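Local coordinates for uncharacterized protein YPL067C (Saccharomyces cerevisiae, PDB 5KCI) that is of unknown function but, as a cytoplasmic yeast protein of the DUF3605 family, may be connected with a histidine triad and amyloid toxicity, at residues A[34-39]-A[94-99]; A[84-89]-A[108-113]; A[101-106]-A[171-176]; A[131-136]-A[193-198]. All coordinates share one frame; numbering follows the deposited sequence.

Interaction 1. Residues A[34-39]-A[94-99]; sequences LKRSRQ and FPYNFE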
loop_
_atom_site.group_PDB
_atom_site.type_symbol
_atom_site.label_atom_id
_atom_site.label_comp_id
_atom_site.label_asym_id
_atom_site.label_seq_id
_atom_site.Cartn_x
_atom_site.Cartn_y
_atom_site.Cartn_z
ATOM N N LEU A 34 11.476 3.061 -8.567
ATOM C CA LEU A 34 10.037 3.225 -8.788
ATOM C C LEU A 34 9.747 4.690 -8.517
ATOM O O LEU A 34 9.628 5.113 -7.365
ATOM C CB LEU A 34 9.212 2.311 -7.889
ATOM C CG LEU A 34 9.474 0.807 -7.970
ATOM C CD1 LEU A 34 8.707 0.051 -6.881
ATOM C CD2 LEU A 34 9.124 0.263 -9.366
ATOM N N LYS A 35 9.704 5.478 -9.580
ATOM C CA LYS A 35 9.633 6.923 -9.482
ATOM C C LYS A 35 8.329 7.413 -10.092
ATOM O O LYS A 35 7.668 6.703 -10.862
ATOM C CB LYS A 35 10.829 7.586 -10.180
ATOM C CG LYS A 35 11.600 8.559 -9.290
ATOM C CD LYS A 35 10.832 9.865 -9.049
ATOM C CE LYS A 35 10.372 10.058 -7.590
ATOM N NZ LYS A 35 9.601 8.932 -6.966
ATOM N N ARG A 36 7.951 8.626 -9.704
ATOM C CA ARG A 36 6.817 9.295 -10.310
ATOM C C ARG A 36 7.216 9.871 -11.658
ATOM O O ARG A 36 8.390 10.112 -11.938
ATOM C CB ARG A 36 6.302 10.419 -9.416
ATOM C CG ARG A 36 5.772 9.963 -8.086
ATOM C CD ARG A 36 5.098 11.094 -7.332
ATOM N NE ARG A 36 4.573 10.638 -6.053
ATOM C CZ ARG A 36 5.295 10.614 -4.939
ATOM N NH1 ARG A 36 4.764 10.180 -3.804
ATOM N NH2 ARG A 36 6.563 11.006 -4.966
ATOM N N SER A 37 6.220 10.078 -12.505
ATOM C CA SER A 37 6.456 10.817 -13.733
ATOM C C SER A 37 6.901 12.238 -13.399
ATOM O O SER A 37 6.633 12.759 -12.312
ATOM C CB SER A 37 5.193 10.848 -14.592
ATOM O OG SER A 37 4.123 11.474 -13.911
ATOM N N ARG A 38 7.598 12.864 -14.353
ATOM C CA ARG A 38 7.985 14.267 -14.210
ATOM C C ARG A 38 6.791 15.113 -13.772
ATOM O O ARG A 38 6.875 15.913 -12.830
ATOM C CB ARG A 38 8.556 14.785 -15.539
ATOM C CG ARG A 38 9.977 15.366 -15.477
ATOM C CD ARG A 38 11.070 14.298 -15.602
ATOM N NE ARG A 38 12.408 14.890 -15.684
ATOM C CZ ARG A 38 13.544 14.195 -15.728
ATOM N NH1 ARG A 38 13.526 12.868 -15.698
ATOM N NH2 ARG A 38 14.707 14.829 -15.801
ATOM N N GLN A 39 5.652 14.915 -14.435
ATOM C CA GLN A 39 4.455 15.692 -14.137
ATOM C C GLN A 39 3.903 15.355 -12.753
ATOM O O GLN A 39 3.658 16.249 -11.928
ATOM C CB GLN A 39 3.419 15.433 -15.225
ATOM C CG GLN A 39 2.136 16.196 -15.074
ATOM C CD GLN A 39 1.299 16.118 -16.327
ATOM O OE1 GLN A 39 1.787 16.391 -17.425
ATOM N NE2 GLN A 39 0.038 15.725 -16.179
ATOM N N PHE A 94 -0.939 10.340 -5.524
ATOM C CA PHE A 94 0.177 10.756 -6.362
ATOM C C PHE A 94 0.914 9.506 -6.798
ATOM O O PHE A 94 2.064 9.268 -6.425
ATOM C CB PHE A 94 1.068 11.747 -5.611
ATOM C CG PHE A 94 0.323 12.985 -5.179
ATOM C CD1 PHE A 94 0.075 14.015 -6.076
ATOM C CD2 PHE A 94 -0.173 13.093 -3.895
ATOM C CE1 PHE A 94 -0.624 15.142 -5.688
ATOM C CE2 PHE A 94 -0.881 14.219 -3.499
ATOM C CZ PHE A 94 -1.100 15.241 -4.391
ATOM N N PRO A 95 0.270 8.683 -7.625
ATOM C CA PRO A 95 0.836 7.369 -7.932
ATOM C C PRO A 95 2.168 7.476 -8.651
ATOM O O PRO A 95 2.452 8.459 -9.345
ATOM C CB PRO A 95 -0.210 6.719 -8.841
ATOM C CG PRO A 95 -1.342 7.671 -8.987
ATOM C CD PRO A 95 -0.986 8.966 -8.336
ATOM N N TYR A 96 2.929 6.384 -8.576
ATOM C CA TYR A 96 4.168 6.285 -9.324
ATOM C C TYR A 96 3.878 5.980 -10.795
ATOM O O TYR A 96 2.744 5.707 -11.188
ATOM C CB TYR A 96 5.066 5.210 -8.750
ATOM C CG TYR A 96 5.531 5.455 -7.303
ATOM C CD1 TYR A 96 5.228 6.631 -6.642
ATOM C CD2 TYR A 96 6.256 4.485 -6.636
ATOM C CE1 TYR A 96 5.678 6.831 -5.290
ATOM C CE2 TYR A 96 6.682 4.666 -5.320
ATOM C CZ TYR A 96 6.401 5.835 -4.671
ATOM O OH TYR A 96 6.848 5.982 -3.374
ATOM N N ASN A 97 4.938 5.974 -11.596
ATOM C CA ASN A 97 4.797 5.972 -13.058
ATOM C C ASN A 97 4.842 4.540 -13.548
ATOM O O ASN A 97 5.907 3.976 -13.805
ATOM C CB ASN A 97 5.891 6.803 -13.701
ATOM C CG ASN A 97 5.667 6.994 -15.185
ATOM O OD1 ASN A 97 4.546 6.875 -15.674
ATOM N ND2 ASN A 97 6.735 7.310 -15.900
ATOM N N PHE A 98 3.658 3.954 -13.696
ATOM C CA PHE A 98 3.472 2.575 -14.103
ATOM C C PHE A 98 2.695 2.537 -15.420
ATOM O O PHE A 98 2.073 3.517 -15.824
ATOM C CB PHE A 98 2.708 1.810 -13.029
ATOM C CG PHE A 98 3.395 1.781 -11.706
ATOM C CD1 PHE A 98 4.729 1.456 -11.625
ATOM C CD2 PHE A 98 2.694 2.046 -10.548
ATOM C CE1 PHE A 98 5.372 1.411 -10.403
ATOM C CE2 PHE A 98 3.332 2.004 -9.319
ATOM C CZ PHE A 98 4.664 1.674 -9.251
ATOM N N GLU A 99 2.697 1.380 -16.073
ATOM C CA GLU A 99 1.998 1.294 -17.350
ATOM C C GLU A 99 0.487 1.364 -17.120
ATOM O O GLU A 99 -0.004 1.067 -16.028
ATOM C CB GLU A 99 2.391 0.021 -18.088
ATOM C CG GLU A 99 1.954 -1.306 -17.444
ATOM C CD GLU A 99 2.139 -2.492 -18.358
ATOM O OE1 GLU A 99 1.683 -2.421 -19.523
ATOM O OE2 GLU A 99 2.712 -3.513 -17.918
HETATM O O HOH W 1 3.546 9.084 -11.870
#
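Arg36 reaches across to Phe94 with one directed bond: NE gives its hydrogen to Phe94 O at 2.9 Å. This acceptor lies close to the guanidinium plane, while NE sits tilted from the plane of the carbonyl. The chain is extended from CG to NE (chi3 179°), which carries the flat group past Tyr96, whose CE1 lies over one guanidinium face, 3.8 Å from Arg36 CZ. Ring and guanidinium planes stand 87° apart, so the tyrosine presents its edge; Tyr44 adds a cation-pi contact. With a methionine in place of Arg36, Phe94 O would probably lose this donor and the edge of Tyr96 its flat cationic cover. The backbones meet where Asn97 N donates to Lys35 O at 2.9 Å. Two irregular pieces of chain are joined here: the lead-in to helix 38-51 and the loop of the beta hairpin formed by strands 87-91 and 102-109. Ser37 is the N-cap of that helix, and the short hydroxyl side chain suits the place because OG can turn to Met40 N. Ser37 N gives its hydrogen to a water at 2.9 Å, and the same water donates to Pro95 O at 2.8 Å. Lys35 NZ hangs over the Tyr96 ring, 5.0 Å from its centroid, in a cation-pi contact, while Tyr96 OH is bonded to Asn154.

Interaction 2. Residues A[84-89]-A[108-113]; sequences STLYAV and WSKVAL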
loop_
_atom_site.group_PDB
_atom_site.type_symbol
_atom_site.label_atom_id
_atom_site.label_comp_id
_atom_site.label_asym_id
_atom_site.label_seq_id
_atom_site.Cartn_x
_atom_site.Cartn_y
_atom_site.Cartn_z
ATOM N N SER A 84 -10.498 -5.425 11.067
ATOM C CA SER A 84 -10.573 -4.365 10.066
ATOM C C SER A 84 -10.303 -2.985 10.656
ATOM O O SER A 84 -9.996 -2.045 9.908
ATOM C CB SER A 84 -11.937 -4.393 9.371
ATOM O OG SER A 84 -13.004 -4.106 10.256
ATOM N N THR A 85 -10.401 -2.834 11.976
ATOM C CA THR A 85 -10.094 -1.555 12.589
ATOM C C THR A 85 -8.608 -1.252 12.623
ATOM O O THR A 85 -8.232 -0.139 13.007
ATOM C CB THR A 85 -10.607 -1.511 14.042
ATOM O OG1 THR A 85 -9.812 -2.391 14.841
ATOM C CG2 THR A 85 -12.057 -1.943 14.125
ATOM N N LEU A 86 -7.760 -2.222 12.300
ATOM C CA LEU A 86 -6.320 -2.092 12.436
ATOM C C LEU A 86 -5.633 -1.724 11.129
ATOM O O LEU A 86 -4.400 -1.618 11.105
ATOM C CB LEU A 86 -5.726 -3.401 12.971
ATOM C CG LEU A 86 -6.150 -3.802 14.396
ATOM C CD1 LEU A 86 -5.505 -5.113 14.811
ATOM C CD2 LEU A 86 -5.793 -2.718 15.396
ATOM N N TYR A 87 -6.383 -1.557 10.037
ATOM C CA TYR A 87 -5.767 -1.216 8.767
ATOM C C TYR A 87 -6.744 -0.424 7.912
ATOM O O TYR A 87 -7.940 -0.345 8.195
ATOM C CB TYR A 87 -5.287 -2.488 8.033
ATOM C CG TYR A 87 -6.367 -3.507 7.800
ATOM C CD1 TYR A 87 -7.214 -3.442 6.692
ATOM C CD2 TYR A 87 -6.547 -4.544 8.694
ATOM C CE1 TYR A 87 -8.208 -4.406 6.495
ATOM C CE2 TYR A 87 -7.543 -5.499 8.509
ATOM C CZ TYR A 87 -8.373 -5.424 7.423
ATOM O OH TYR A 87 -9.360 -6.386 7.252
ATOM N N ALA A 88 -6.215 0.155 6.839
ATOM C CA ALA A 88 -7.038 0.910 5.905
ATOM C C ALA A 88 -6.345 0.925 4.551
ATOM O O ALA A 88 -5.125 1.065 4.475
ATOM C CB ALA A 88 -7.273 2.335 6.406
ATOM N N VAL A 89 -7.125 0.786 3.489
ATOM C CA VAL A 89 -6.607 0.830 2.125
ATOM C C VAL A 89 -7.145 2.087 1.451
ATOM O O VAL A 89 -8.339 2.401 1.552
ATOM C CB VAL A 89 -6.948 -0.456 1.345
ATOM C CG1 VAL A 89 -8.420 -0.666 1.263
ATOM C CG2 VAL A 89 -6.345 -0.402 -0.048
ATOM N N TRP A 108 -2.364 1.057 4.895
ATOM C CA TRP A 108 -1.924 1.548 6.198
ATOM C C TRP A 108 -2.241 0.510 7.267
ATOM O O TRP A 108 -3.312 -0.114 7.254
ATOM C CB TRP A 108 -2.627 2.866 6.525
ATOM C CG TRP A 108 -2.335 3.940 5.565
ATOM C CD1 TRP A 108 -3.045 4.251 4.433
ATOM C CD2 TRP A 108 -1.235 4.838 5.617
ATOM N NE1 TRP A 108 -2.451 5.323 3.790
ATOM C CE2 TRP A 108 -1.342 5.701 4.506
ATOM C CE3 TRP A 108 -0.173 5.018 6.518
ATOM C CZ2 TRP A 108 -0.408 6.712 4.264
ATOM C CZ3 TRP A 108 0.741 6.017 6.272
ATOM C CH2 TRP A 108 0.631 6.843 5.160
ATOM N N SER A 109 -1.317 0.341 8.218
ATOM C CA SER A 109 -1.520 -0.613 9.299
ATOM C C SER A 109 -1.144 0.006 10.648
ATOM O O SER A 109 -0.066 0.575 10.779
ATOM C CB SER A 109 -0.687 -1.882 9.093
ATOM O OG SER A 109 -0.899 -2.806 10.147
ATOM N N LYS A 110 -2.047 -0.115 11.619
ATOM C CA LYS A 110 -1.789 0.307 12.996
ATOM C C LYS A 110 -0.665 -0.496 13.622
ATOM O O LYS A 110 0.029 -0.005 14.519
ATOM C CB LYS A 110 -3.051 0.128 13.838
ATOM C CG LYS A 110 -4.013 1.288 13.898
ATOM C CD LYS A 110 -4.932 1.143 15.121
ATOM C CE LYS A 110 -6.294 1.809 14.916
ATOM N NZ LYS A 110 -7.391 1.154 15.696
ATOM N N VAL A 111 -0.504 -1.746 13.198
ATOM C CA VAL A 111 0.550 -2.633 13.673
ATOM C C VAL A 111 1.657 -2.621 12.634
ATOM O O VAL A 111 1.435 -2.947 11.457
ATOM C CB VAL A 111 0.022 -4.059 13.898
ATOM C CG1 VAL A 111 1.110 -4.947 14.476
ATOM C CG2 VAL A 111 -1.186 -4.042 14.811
ATOM N N ALA A 112 2.847 -2.228 13.055
ATOM C CA ALA A 112 3.970 -2.270 12.141
ATOM C C ALA A 112 4.307 -3.722 11.807
ATOM O O ALA A 112 4.121 -4.633 12.623
ATOM C CB ALA A 112 5.177 -1.550 12.763
ATOM N N LEU A 113 4.784 -3.919 10.581
ATOM C CA LEU A 113 5.349 -5.169 10.101
ATOM C C LEU A 113 6.800 -4.913 9.707
ATOM O O LEU A 113 7.053 -4.136 8.765
ATOM C CB LEU A 113 4.556 -5.714 8.910
ATOM C CG LEU A 113 3.100 -6.044 9.241
ATOM C CD1 LEU A 113 2.202 -4.909 8.797
ATOM C CD2 LEU A 113 2.679 -7.371 8.612
HETATM O O HOH W 2 -3.046 -4.123 10.978
#
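Tyr87 faces Ser109 and Ala88 faces Trp108 at the open end of an antiparallel beta hairpin, strands 87-91 and 102-109. Ala88 and Trp108 form the hydrogen-bonded pair, Ala88 N to Trp108 O at 2.9 Å and Trp108 N to Ala88 O at 2.8 Å; Tyr87 and Ser109 form the non-hydrogen-bonded one. Ala88 O comes to the edge of the Trp108 indole. The broad ring suits this face of the sheet, where it also packs on Val60 and Leu64 of helix 56-64. On the face with Ser109, Tyr87 takes the less common first torsion of 56°, with CG between N and the carbonyl carbon; the ring turns back under Ser84 O and sends its hydroxyl to Phe195 O. Lys110, extended beyond CG, crosses Leu86 at about a right angle, Leu86 CD2 to Lys110 CD 4.0 Å, and the long lysine chain lets Lys110 NZ reach Thr85 O at 3.1 Å from above the carbonyl plane. Ser109 holds OG opposite its N (chi1 -180°), where the hydroxyl donates to Val111 O at 2.7 Å and accepts from a water that also donates to Leu86 O at 2.9 Å.

Interaction 3. Residues A[101-106]-A[171-176]; sequences GVVHLV and LFFPRE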
loop_
_atom_site.group_PDB
_atom_site.type_symbol
_atom_site.label_atom_id
_atom_site.label_comp_id
_atom_site.label_asym_id
_atom_site.label_seq_id
_atom_site.Cartn_x
_atom_site.Cartn_y
_atom_site.Cartn_z
ATOM N N GLY A 101 -3.177 0.518 -16.522
ATOM C CA GLY A 101 -3.786 -0.659 -15.956
ATOM C C GLY A 101 -3.251 -1.007 -14.587
ATOM O O GLY A 101 -3.917 -1.730 -13.836
ATOM N N VAL A 102 -2.077 -0.478 -14.243
ATOM C CA VAL A 102 -1.526 -0.660 -12.899
ATOM C C VAL A 102 -2.115 0.382 -11.961
ATOM O O VAL A 102 -1.968 1.592 -12.170
ATOM C CB VAL A 102 0.002 -0.582 -12.919
ATOM C CG1 VAL A 102 0.544 -0.722 -11.478
ATOM C CG2 VAL A 102 0.571 -1.685 -13.802
ATOM N N VAL A 103 -2.732 -0.096 -10.884
ATOM C CA VAL A 103 -3.418 0.726 -9.908
ATOM C C VAL A 103 -2.531 0.753 -8.679
ATOM O O VAL A 103 -2.072 -0.300 -8.235
ATOM C CB VAL A 103 -4.797 0.141 -9.584
ATOM C CG1 VAL A 103 -5.467 0.885 -8.494
ATOM C CG2 VAL A 103 -5.679 0.172 -10.852
ATOM N N HIS A 104 -2.286 1.944 -8.150
ATOM C CA HIS A 104 -1.344 2.122 -7.038
ATOM C C HIS A 104 -2.150 2.421 -5.782
ATOM O O HIS A 104 -2.702 3.523 -5.639
ATOM C CB HIS A 104 -0.399 3.268 -7.377
ATOM C CG HIS A 104 0.707 3.454 -6.408
ATOM N ND1 HIS A 104 1.803 4.231 -6.698
ATOM C CD2 HIS A 104 0.900 2.970 -5.158
ATOM C CE1 HIS A 104 2.620 4.243 -5.659
ATOM N NE2 HIS A 104 2.094 3.491 -4.706
ATOM N N LEU A 105 -2.231 1.454 -4.885
ATOM C CA LEU A 105 -2.937 1.618 -3.618
ATOM C C LEU A 105 -1.928 1.712 -2.489
ATOM O O LEU A 105 -0.769 1.353 -2.654
ATOM C CB LEU A 105 -3.890 0.451 -3.334
ATOM C CG LEU A 105 -4.874 0.081 -4.439
ATOM C CD1 LEU A 105 -5.733 -1.100 -3.996
ATOM C CD2 LEU A 105 -5.753 1.278 -4.791
ATOM N N VAL A 106 -2.403 2.198 -1.343
ATOM C CA VAL A 106 -1.614 2.281 -0.117
ATOM C C VAL A 106 -2.403 1.579 0.966
ATOM O O VAL A 106 -3.586 1.866 1.160
ATOM C CB VAL A 106 -1.306 3.728 0.294
ATOM C CG1 VAL A 106 -0.433 3.734 1.599
ATOM C CG2 VAL A 106 -0.602 4.459 -0.833
ATOM N N LEU A 171 -1.967 -3.315 -8.222
ATOM C CA LEU A 171 -2.882 -4.260 -8.837
ATOM C C LEU A 171 -2.818 -4.032 -10.330
ATOM O O LEU A 171 -2.962 -2.890 -10.768
ATOM C CB LEU A 171 -4.319 -4.034 -8.374
ATOM C CG LEU A 171 -4.584 -4.048 -6.874
ATOM C CD1 LEU A 171 -6.060 -3.888 -6.619
ATOM C CD2 LEU A 171 -4.037 -5.313 -6.264
ATOM N N PHE A 172 -2.600 -5.094 -11.111
ATOM C CA PHE A 172 -2.489 -4.932 -12.559
ATOM C C PHE A 172 -3.768 -5.427 -13.228
ATOM O O PHE A 172 -4.138 -6.603 -13.093
ATOM C CB PHE A 172 -1.265 -5.665 -13.108
ATOM C CG PHE A 172 -0.983 -5.407 -14.599
ATOM C CD1 PHE A 172 -1.283 -4.191 -15.202
ATOM C CD2 PHE A 172 -0.350 -6.379 -15.360
ATOM C CE1 PHE A 172 -1.000 -3.974 -16.540
ATOM C CE2 PHE A 172 -0.049 -6.151 -16.699
ATOM C CZ PHE A 172 -0.381 -4.943 -17.279
ATOM N N PHE A 173 -4.402 -4.527 -13.986
ATOM C CA PHE A 173 -5.581 -4.814 -14.793
ATOM C C PHE A 173 -5.167 -4.593 -16.248
ATOM O O PHE A 173 -5.275 -3.477 -16.755
ATOM C CB PHE A 173 -6.749 -3.900 -14.420
ATOM C CG PHE A 173 -7.210 -4.017 -12.993
ATOM C CD1 PHE A 173 -6.668 -3.215 -12.014
ATOM C CD2 PHE A 173 -8.218 -4.876 -12.645
ATOM C CE1 PHE A 173 -7.123 -3.285 -10.736
ATOM C CE2 PHE A 173 -8.673 -4.954 -11.372
ATOM C CZ PHE A 173 -8.103 -4.157 -10.391
ATOM N N PRO A 174 -4.664 -5.612 -16.945
ATOM C CA PRO A 174 -4.234 -5.401 -18.340
ATOM C C PRO A 174 -5.359 -4.840 -19.208
ATOM O O PRO A 174 -6.530 -5.162 -19.030
ATOM C CB PRO A 174 -3.813 -6.800 -18.804
ATOM C CG PRO A 174 -3.516 -7.557 -17.510
ATOM C CD PRO A 174 -4.535 -7.011 -16.535
ATOM N N ARG A 175 -4.979 -3.959 -20.123
ATOM C CA ARG A 175 -5.967 -3.286 -20.969
ATOM C C ARG A 175 -6.712 -4.282 -21.859
ATOM O O ARG A 175 -7.858 -4.030 -22.261
ATOM C CB ARG A 175 -5.265 -2.206 -21.787
ATOM C CG ARG A 175 -4.963 -0.929 -21.004
ATOM C CD ARG A 175 -6.220 -0.105 -20.752
ATOM N NE ARG A 175 -5.915 1.190 -20.143
ATOM C CZ ARG A 175 -6.151 1.518 -18.872
ATOM N NH1 ARG A 175 -6.721 0.662 -18.026
ATOM N NH2 ARG A 175 -5.818 2.728 -18.442
ATOM N N GLU A 176 -6.088 -5.400 -22.204
ATOM C CA GLU A 176 -6.781 -6.382 -23.030
ATOM C C GLU A 176 -7.727 -7.253 -22.211
ATOM O O GLU A 176 -8.444 -8.070 -22.793
ATOM C CB GLU A 176 -5.776 -7.237 -23.827
ATOM C CG GLU A 176 -4.992 -8.280 -23.040
ATOM C CD GLU A 176 -3.798 -7.713 -22.250
ATOM O OE1 GLU A 176 -3.632 -6.467 -22.186
ATOM O OE2 GLU A 176 -3.020 -8.544 -21.712
HETATM O O HOH W 3 -4.393 3.086 -15.315
#
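Val103 and Leu171 form a hydrogen-bonded pair of the central antiparallel strands 102-109 and 165-172, with Val103 N to Leu171 O at 2.8 Å and Leu171 N to Val103 O at 3.0 Å. Packing is tight beside them. Val102 CG2, the branch opposite the carbonyl carbon, comes within 3.4 Å of Phe172 CD1, and Val103 CG2 lies 3.7 Å from Phe173 CD1 on the face covered by helix 180-193, where branched and aromatic residues fill the layer. Gly101 must be small: at phi 101° a CB would strike Phe173 O and crowd the preceding carbonyl. Its own O accepts from Phe173 N at 2.8 Å. Beyond the strand ends the contact slackens toward solvent. Exposed Arg175, bent at chi2, brings its guanidinium face over Gly101 N at a distance of 3.9 Å from CZ, and a water accepts from Gly101 N at 3.1 Å and only weakly from Arg175 NH2.

Interaction 4. Residues A[131-136]-A[193-198]; sequences NAFLQA and HGFEPL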
loop_
_atom_site.group_PDB
_atom_site.type_symbol
_atom_site.label_atom_id
_atom_site.label_comp_id
_atom_site.label_asym_id
_atom_site.label_seq_id
_atom_site.Cartn_x
_atom_site.Cartn_y
_atom_site.Cartn_z
ATOM N N ASN A 131 2.067 -11.206 2.909
ATOM C CA ASN A 131 1.665 -12.073 1.804
ATOM C C ASN A 131 0.378 -12.824 2.119
ATOM O O ASN A 131 -0.538 -12.886 1.281
ATOM C CB ASN A 131 2.814 -13.024 1.457
ATOM C CG ASN A 131 3.891 -12.346 0.634
ATOM O OD1 ASN A 131 3.612 -11.442 -0.157
ATOM N ND2 ASN A 131 5.115 -12.815 0.775
ATOM N N ALA A 132 0.282 -13.403 3.317
ATOM C CA ALA A 132 -0.922 -14.131 3.700
ATOM C C ALA A 132 -2.140 -13.224 3.687
ATOM O O ALA A 132 -3.235 -13.631 3.240
ATOM C CB ALA A 132 -0.738 -14.747 5.081
ATOM N N PHE A 133 -1.964 -11.990 4.144
ATOM C CA PHE A 133 -3.062 -11.040 4.182
ATOM C C PHE A 133 -3.589 -10.774 2.787
ATOM O O PHE A 133 -4.800 -10.827 2.548
ATOM C CB PHE A 133 -2.617 -9.727 4.799
ATOM C CG PHE A 133 -3.695 -8.682 4.846
ATOM C CD1 PHE A 133 -4.870 -8.904 5.538
ATOM C CD2 PHE A 133 -3.531 -7.473 4.183
ATOM C CE1 PHE A 133 -5.874 -7.921 5.583
ATOM C CE2 PHE A 133 -4.506 -6.494 4.238
ATOM C CZ PHE A 133 -5.677 -6.715 4.951
ATOM N N LEU A 134 -2.689 -10.420 1.861
ATOM C CA LEU A 134 -3.156 -10.139 0.501
ATOM C C LEU A 134 -3.694 -11.397 -0.177
ATOM O O LEU A 134 -4.684 -11.329 -0.912
ATOM C CB LEU A 134 -2.033 -9.518 -0.311
ATOM C CG LEU A 134 -1.510 -8.191 0.222
ATOM C CD1 LEU A 134 -0.322 -7.767 -0.576
ATOM C CD2 LEU A 134 -2.629 -7.120 0.176
ATOM N N GLN A 135 -3.063 -12.554 0.043
ATOM C CA GLN A 135 -3.516 -13.799 -0.592
ATOM C C GLN A 135 -4.917 -14.188 -0.164
ATOM O O GLN A 135 -5.629 -14.887 -0.902
ATOM C CB GLN A 135 -2.571 -14.961 -0.257
ATOM C CG GLN A 135 -1.448 -15.147 -1.233
ATOM C CD GLN A 135 -1.940 -15.625 -2.592
ATOM O OE1 GLN A 135 -2.997 -16.257 -2.709
ATOM N NE2 GLN A 135 -1.183 -15.318 -3.618
ATOM N N ALA A 136 -5.332 -13.775 1.024
ATOM C CA ALA A 136 -6.610 -14.199 1.571
ATOM C C ALA A 136 -7.787 -13.366 1.061
ATOM O O ALA A 136 -8.919 -13.621 1.476
ATOM C CB ALA A 136 -6.556 -14.131 3.115
ATOM N N HIS A 193 -15.536 -1.577 0.157
ATOM C CA HIS A 193 -15.633 -2.715 1.065
ATOM C C HIS A 193 -14.435 -2.817 2.007
ATOM O O HIS A 193 -14.594 -3.252 3.151
ATOM C CB HIS A 193 -15.751 -4.014 0.267
ATOM C CG HIS A 193 -17.015 -4.128 -0.519
ATOM N ND1 HIS A 193 -18.262 -4.004 0.055
ATOM C CD2 HIS A 193 -17.228 -4.367 -1.835
ATOM C CE1 HIS A 193 -19.188 -4.156 -0.875
ATOM N NE2 HIS A 193 -18.586 -4.377 -2.029
ATOM N N GLY A 194 -13.246 -2.444 1.544
ATOM C CA GLY A 194 -12.024 -2.689 2.279
ATOM C C GLY A 194 -11.558 -4.129 2.146
ATOM O O GLY A 194 -12.231 -4.997 1.594
ATOM N N PHE A 195 -10.380 -4.389 2.693
ATOM C CA PHE A 195 -9.912 -5.757 2.763
ATOM C C PHE A 195 -10.496 -6.461 3.987
ATOM O O PHE A 195 -10.842 -5.835 4.985
ATOM C CB PHE A 195 -8.395 -5.789 2.820
ATOM C CG PHE A 195 -7.722 -5.407 1.526
ATOM C CD1 PHE A 195 -8.291 -5.730 0.293
ATOM C CD2 PHE A 195 -6.511 -4.745 1.537
ATOM C CE1 PHE A 195 -7.642 -5.396 -0.892
ATOM C CE2 PHE A 195 -5.872 -4.404 0.364
ATOM C CZ PHE A 195 -6.433 -4.726 -0.852
ATOM N N GLU A 196 -10.582 -7.796 3.899
ATOM C CA GLU A 196 -11.090 -8.628 4.980
ATOM C C GLU A 196 -9.963 -9.028 5.932
ATOM O O GLU A 196 -8.834 -9.274 5.492
ATOM C CB GLU A 196 -11.735 -9.890 4.423
ATOM C CG GLU A 196 -12.924 -9.636 3.519
ATOM C CD GLU A 196 -13.609 -10.921 3.094
ATOM O OE1 GLU A 196 -13.037 -12.007 3.321
ATOM O OE2 GLU A 196 -14.722 -10.845 2.537
ATOM N N PRO A 197 -10.254 -9.115 7.225
ATOM C CA PRO A 197 -9.193 -9.395 8.202
ATOM C C PRO A 197 -8.748 -10.845 8.138
ATOM O O PRO A 197 -9.420 -11.715 7.580
ATOM C CB PRO A 197 -9.851 -9.080 9.553
ATOM C CG PRO A 197 -11.301 -9.266 9.315
ATOM C CD PRO A 197 -11.535 -8.815 7.880
ATOM N N LEU A 198 -7.582 -11.094 8.726
ATOM C CA LEU A 198 -6.960 -12.412 8.736
ATOM C C LEU A 198 -6.556 -12.745 10.167
ATOM O O LEU A 198 -5.831 -11.976 10.810
ATOM C CB LEU A 198 -5.744 -12.447 7.810
ATOM C CG LEU A 198 -5.016 -13.794 7.731
ATOM C CD1 LEU A 198 -5.850 -14.877 7.121
ATOM C CD2 LEU A 198 -3.743 -13.612 6.943
#
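The C-terminal tail, which leaves helix 180-193 at Gly194, curls round the last turn of helix 120-135. Phe133 is the residue it closes on. With CG opposite the backbone N (chi1 179°), the ring reaches out from the helix so that CZ lies 3.6 Å from Phe195 CB and CE1 lies 3.3 Å from Glu196 O. The two phenyl rings meet obliquely, with centroids 5.8 Å apart and planes at 83°. Phe133 also stacks on Phe81 and meets Tyr87 edge-to-face, so a large flat residue suits a place bordered by three aromatic rings. Leu198 works from further along the tail: its CD2 branch settles against the helix backbone, 3.6 Å from Ala132 C, and touches Ala132 CB at 3.7 Å, while CD1 points to Ala136 CB at 4.1 Å. The two alanines leave the helix surface low enough for the leucine to lie close. Leu134 adds CD2 at 4.2 Å from Phe195 CE2. An alanine at Phe133 is likely to open a gap between the helix and Phe195 and to leave Phe81 and Tyr87 without their aromatic mate. No hydrogen bond joins the two segments, so this contact rests on shape and apolar burial, and the polar backbone of the tail finds partners outside it, such as Gln137 for Glu196 N.

Two of the four contacts lie in the beta sheet and the other two lean on it. Interactions 2 and 3 share strand 102-109 and touch at Val89 CG2 and Leu105 CD1, 4.1 Å apart, though their centres are 22 Å apart. Interaction 1 meets interaction 3 where Tyr96 N probably bonds to His104 ND1 at 3.1 Å; His104 NE2 is bonded in turn to His168 ND1, and a sulfate, probably from the crystallisation liquor, lies about 4 Å from the side chain of Tyr96 and may mark a pocket. Tyr87 links interaction 2 to interaction 4, its OH being 2.8 Å from Phe195 O. A zinc ion lies about 4 Å from the side chain of Ala88 and about 9 Å from that of Phe195.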